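Local coordinates for AvrRxo1-ORF1 (Xanthomonas oryzae pv. oryzicola, PDB 4Z8T), which is a type III effector that carries a polynucleotide kinase domain, probably transfers phosphate as a P-loop kinase, and forms a complex with its chaperone-like partner AvrRxo1-ORF2, at residues 40-43 against 44-48; 169-172 against 173-177. All blocks are in the same frame, centred on the assembly; numbering follows the deposited sequence.

Interaction 1 of 2, residues 40-43 against 44-48; sequences HEKL and LDQAR
Leu-44 folds its side chain back over the preceding turn, its CG 3.4 Å from His-40 O, the same carbonyl oxygen that accepts the backbone N-H of Leu-44 at 2.9 Å (N to O). With chi1 at -72°, the leucine CG stands opposite its own carbonyl carbon and beside its backbone N, which brings the branch back alongside the earlier turn. Ala-47 is set in similar fashion one turn on from Leu-43: its N donates to Leu-43 O over 3.0 Å, with its CB close to the same oxygen. Three further i to i+4 backbone bonds, from Asp-45, Gln-46 and Arg-48, continue the ladder without a break. The packed flank of this stretch of helix 34-60 faces helix 123-141, where Leu-44 meets Arg-136 and Phe-137, while Leu-43 lies against Leu-111 and Phe-107; the arrangement is that of an amphipathic helix laid on its neighbours. His-40 belongs to this flank too, with NE2 bonded to Glu-129. The outer flank is looser. Lys-42 and Gln-46 run side by side in the same direction, and the lysine CG comes 3.8 Å from Gln-46 NE2, a contact of methylene with amide; the lysine bends at chi3 (77°), and its NZ forms a salt bridge with Glu-115. On the exposed side Asp-45 turns back so that OD2 sits 3.2 Å from Glu-41 O, two acceptors with no bond between them, and the Glu-41 carboxylate stays 6.6 Å away, measured from OE1 to Asp-45 OD2.

Interaction 2 of 2, residues 169-172 against 173-177; sequences YIQL and AKETG
The Gln-171 amide and the Glu-175 carboxylate meet one helical turn apart, their planes inclined at 46° so that they neither stack nor lie coplanar. One carboxylate oxygen does most of the touching: Glu-175 OE2 is 3.4 Å from Gln-171 CG and 3.6 Å from Gln-171 NE2, reaching the glutamine along its CG-to-amide portion. The other oxygen, OE1, is held in a salt bridge by Arg-142, which helps fix how the carboxylate is rotated. Gln-171 carries its CG opposite the backbone N (chi1 -173°), a setting that carries the extended chain across the glutamate's end. The third flat group, the ring of Tyr-169, lies apart from this pair and packs on Leu-67 and Leu-160, its hydroxyl bonded to Glu-138 and Lys-158. These residues close helix 163-176, the connecting helix of a beta-alpha-beta crossover that leads from strand 154-157 to strand 179-185 in the parallel part of the sheet, as expected of a P-loop kinase fold. Regular i to i+4 bonds, such as Lys-174 N to Ile-170 O at 2.9 Å, give way towards the end. The Thr-176 N bond to Leu-172 O is weak, at 3.1 Å, but the threonine hydroxyl donates to that same oxygen, OG1 to Leu-172 O 2.8 Å, giving the carbonyl two donors from one residue. Gly-177 then leaves helical geometry with a phi of 70° and two bonds back into the last turn, a Schellman motif. At the solvent side Lys-174 leans its CG over Ile-170 O at 3.2 Å, and its NZ pairs with Asp-234 in a salt bridge.

From the N terminus, the chain passes through interaction 1 in the first half of helix 34-60, then runs into strand 66-71, whose following loop fits a P-loop pattern. After three shorter helices come helix 123-141 and strand 154-157, and interaction 2 arises at the close of helix 163-176, just ahead of strand 179-185. Both contacts lie within single helices, so neither closes a long loop, and they follow in series without nesting or crossing. The centres of interactions 1 and 2 are about 24 Å apart, the nearest atoms of interactions 1 and 2 about 13 Å. Helix 123-141 connects them indirectly: one flank of residues 40-48 (His-40, Leu-44, Ala-47) packs along it, while Tyr-169 reaches Glu-138 near its end.

Interaction 1 of 2, residues 40-43 against 44-48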
loop_
_atom_site.group_PDB
_atom_site.type_symbol
_atom_site.label_atom_id
_atom_site.label_comp_id
_atom_site.label_asym_id
_atom_site.label_seq_id
_atom_site.Cartn_x
_atom_site.Cartn_y
_atom_site.Cartn_z
ATOM N N HIS A 40 -41.783 -1.121 23.019
ATOM C CA HIS A 40 -41.567 -1.527 21.626
ATOM C C HIS A 40 -42.630 -0.937 20.723
ATOM O O HIS A 40 -42.324 -0.409 19.652
ATOM C CB HIS A 40 -41.589 -3.048 21.490
ATOM C CG HIS A 40 -40.430 -3.729 22.139
ATOM N ND1 HIS A 40 -40.387 -5.089 22.353
ATOM C CD2 HIS A 40 -39.266 -3.233 22.632
ATOM C CE1 HIS A 40 -39.248 -5.406 22.943
ATOM N NE2 HIS A 40 -38.552 -4.295 23.127
ATOM N N GLU A 41 -43.888 -1.047 21.142
ATOM C CA GLU A 41 -44.995 -0.565 20.330
ATOM C C GLU A 41 -44.895 0.939 20.124
ATOM O O GLU A 41 -45.151 1.452 19.030
ATOM C CB GLU A 41 -46.337 -0.958 20.972
ATOM C CG GLU A 41 -46.565 -2.465 20.989
ATOM C CD GLU A 41 -47.612 -2.919 22.006
ATOM O OE1 GLU A 41 -48.212 -2.067 22.699
ATOM O OE2 GLU A 41 -47.825 -4.145 22.113
ATOM N N LYS A 42 -44.505 1.645 21.177
ATOM C CA LYS A 42 -44.370 3.088 21.112
ATOM C C LYS A 42 -43.259 3.479 20.142
ATOM O O LYS A 42 -43.443 4.357 19.305
ATOM C CB LYS A 42 -44.060 3.669 22.488
ATOM C CG LYS A 42 -44.004 5.185 22.472
ATOM C CD LYS A 42 -43.578 5.781 23.806
ATOM C CE LYS A 42 -42.078 5.665 24.017
ATOM N NZ LYS A 42 -41.604 6.567 25.115
ATOM N N LEU A 43 -42.110 2.830 20.263
ATOM C CA LEU A 43 -40.985 3.173 19.398
ATOM C C LEU A 43 -41.264 2.840 17.934
ATOM O O LEU A 43 -40.856 3.594 17.040
ATOM C CB LEU A 43 -39.703 2.499 19.879
ATOM C CG LEU A 43 -39.295 2.902 21.299
ATOM C CD1 LEU A 43 -37.980 2.241 21.659
ATOM C CD2 LEU A 43 -39.175 4.396 21.427
ATOM N N LEU A 44 -41.956 1.729 17.688
ATOM C CA LEU A 44 -42.278 1.347 16.311
ATOM C C LEU A 44 -43.301 2.302 15.722
ATOM O O LEU A 44 -43.229 2.639 14.538
ATOM C CB LEU A 44 -42.781 -0.096 16.232
ATOM C CG LEU A 44 -41.708 -1.161 16.443
ATOM C CD1 LEU A 44 -42.299 -2.550 16.580
ATOM C CD2 LEU A 44 -40.698 -1.129 15.292
ATOM N N ASP A 45 -44.248 2.753 16.543
ATOM C CA ASP A 45 -45.226 3.730 16.071
ATOM C C ASP A 45 -44.539 5.023 15.660
ATOM O O ASP A 45 -44.875 5.618 14.628
ATOM C CB ASP A 45 -46.276 4.029 17.147
ATOM C CG ASP A 45 -47.263 2.896 17.335
ATOM O OD1 ASP A 45 -47.388 2.042 16.433
ATOM O OD2 ASP A 45 -47.933 2.866 18.389
ATOM N N GLN A 46 -43.574 5.454 16.466
ATOM C CA GLN A 46 -42.857 6.689 16.180
ATOM C C GLN A 46 -42.065 6.568 14.877
ATOM O O GLN A 46 -42.117 7.450 14.017
ATOM C CB GLN A 46 -41.912 7.037 17.331
ATOM C CG GLN A 46 -42.631 7.456 18.610
ATOM C CD GLN A 46 -41.673 7.731 19.762
ATOM O OE1 GLN A 46 -40.451 7.590 19.628
ATOM N NE2 GLN A 46 -42.225 8.131 20.903
ATOM N N ALA A 47 -41.332 5.470 14.751
ATOM C CA ALA A 47 -40.491 5.230 13.576
ATOM C C ALA A 47 -41.348 5.137 12.321
ATOM O O ALA A 47 -41.002 5.674 11.256
ATOM C CB ALA A 47 -39.682 3.954 13.772
ATOM N N ARG A 48 -42.478 4.454 12.439
ATOM C CA ARG A 48 -43.382 4.318 11.301
ATOM C C ARG A 48 -43.966 5.653 10.875
ATOM O O ARG A 48 -44.101 5.930 9.679
ATOM C CB ARG A 48 -44.468 3.284 11.615
ATOM C CG ARG A 48 -43.899 1.876 11.592
ATOM C CD ARG A 48 -44.836 0.822 12.153
ATOM N NE ARG A 48 -44.207 -0.498 12.060
ATOM C CZ ARG A 48 -44.505 -1.551 12.818
ATOM N NH1 ARG A 48 -45.437 -1.473 13.763
ATOM N NH2 ARG A 48 -43.859 -2.694 12.624
#

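Interaction 2 of 2, residues 169-172 against 173-177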
loop_
_atom_site.group_PDB
_atom_site.type_symbol
_atom_site.label_atom_id
_atom_site.label_comp_id
_atom_site.label_asym_id
_atom_site.label_seq_id
_atom_site.Cartn_x
_atom_site.Cartn_y
_atom_site.Cartn_z
ATOM N N TYR A 169 -31.392 -6.955 -0.110
ATOM C CA TYR A 169 -32.074 -5.689 -0.378
ATOM C C TYR A 169 -32.477 -5.527 -1.841
ATOM O O TYR A 169 -33.519 -4.937 -2.134
ATOM C CB TYR A 169 -31.287 -4.475 0.169
ATOM C CG TYR A 169 -31.460 -4.367 1.664
ATOM C CD1 TYR A 169 -32.677 -3.976 2.209
ATOM C CD2 TYR A 169 -30.433 -4.710 2.534
ATOM C CE1 TYR A 169 -32.858 -3.907 3.578
ATOM C CE2 TYR A 169 -30.608 -4.646 3.902
ATOM C CZ TYR A 169 -31.814 -4.236 4.414
ATOM O OH TYR A 169 -31.988 -4.178 5.774
ATOM N N ILE A 170 -31.668 -6.066 -2.753
ATOM C CA ILE A 170 -32.029 -6.079 -4.168
ATOM C C ILE A 170 -33.297 -6.915 -4.340
ATOM O O ILE A 170 -34.231 -6.515 -5.032
ATOM C CB ILE A 170 -30.883 -6.624 -5.055
ATOM C CG1 ILE A 170 -29.767 -5.577 -5.177
ATOM C CG2 ILE A 170 -31.397 -6.992 -6.437
ATOM C CD1 ILE A 170 -28.504 -6.073 -5.890
ATOM N N GLN A 171 -33.328 -8.074 -3.692
ATOM C CA GLN A 171 -34.513 -8.929 -3.748
ATOM C C GLN A 171 -35.732 -8.219 -3.166
ATOM O O GLN A 171 -36.811 -8.263 -3.748
ATOM C CB GLN A 171 -34.258 -10.241 -3.019
ATOM C CG GLN A 171 -35.378 -11.251 -3.180
ATOM C CD GLN A 171 -35.017 -12.593 -2.581
ATOM O OE1 GLN A 171 -34.333 -12.664 -1.555
ATOM N NE2 GLN A 171 -35.465 -13.668 -3.223
ATOM N N LEU A 172 -35.562 -7.541 -2.033
ATOM C CA LEU A 172 -36.666 -6.791 -1.449
ATOM C C LEU A 172 -37.177 -5.735 -2.420
ATOM O O LEU A 172 -38.381 -5.581 -2.594
ATOM C CB LEU A 172 -36.232 -6.128 -0.135
ATOM C CG LEU A 172 -37.339 -5.501 0.717
ATOM C CD1 LEU A 172 -37.018 -5.679 2.198
ATOM C CD2 LEU A 172 -37.522 -4.035 0.402
ATOM N N ALA A 173 -36.261 -5.006 -3.055
ATOM C CA ALA A 173 -36.661 -3.987 -4.009
ATOM C C ALA A 173 -37.419 -4.597 -5.194
ATOM O O ALA A 173 -38.493 -4.119 -5.574
ATOM C CB ALA A 173 -35.456 -3.212 -4.485
ATOM N N LYS A 174 -36.865 -5.662 -5.757
ATOM C CA LYS A 174 -37.498 -6.340 -6.885
ATOM C C LYS A 174 -38.903 -6.827 -6.542
ATOM O O LYS A 174 -39.839 -6.655 -7.330
ATOM C CB LYS A 174 -36.637 -7.519 -7.346
ATOM C CG LYS A 174 -35.326 -7.113 -8.032
ATOM C CD LYS A 174 -35.579 -6.434 -9.370
ATOM C CE LYS A 174 -34.287 -6.201 -10.134
ATOM N NZ LYS A 174 -34.562 -5.493 -11.432
ATOM N N GLU A 175 -39.053 -7.421 -5.364
ATOM C CA GLU A 175 -40.342 -7.978 -4.959
ATOM C C GLU A 175 -41.401 -6.926 -4.662
ATOM O O GLU A 175 -42.597 -7.206 -4.730
ATOM C CB GLU A 175 -40.172 -8.900 -3.748
ATOM C CG GLU A 175 -39.420 -10.186 -4.060
ATOM C CD GLU A 175 -39.186 -11.039 -2.825
ATOM O OE1 GLU A 175 -39.508 -10.580 -1.710
ATOM O OE2 GLU A 175 -38.674 -12.169 -2.963
ATOM N N THR A 176 -40.962 -5.717 -4.321
ATOM C CA THR A 176 -41.890 -4.668 -3.919
ATOM C C THR A 176 -42.006 -3.560 -4.946
ATOM O O THR A 176 -42.684 -2.566 -4.704
ATOM C CB THR A 176 -41.512 -4.056 -2.556
ATOM O OG1 THR A 176 -40.191 -3.496 -2.641
ATOM C CG2 THR A 176 -41.544 -5.111 -1.471
ATOM N N GLY A 177 -41.349 -3.724 -6.091
ATOM C CA GLY A 177 -41.455 -2.755 -7.165
ATOM C C GLY A 177 -40.767 -1.439 -6.844
ATOM O O GLY A 177 -41.225 -0.376 -7.264
#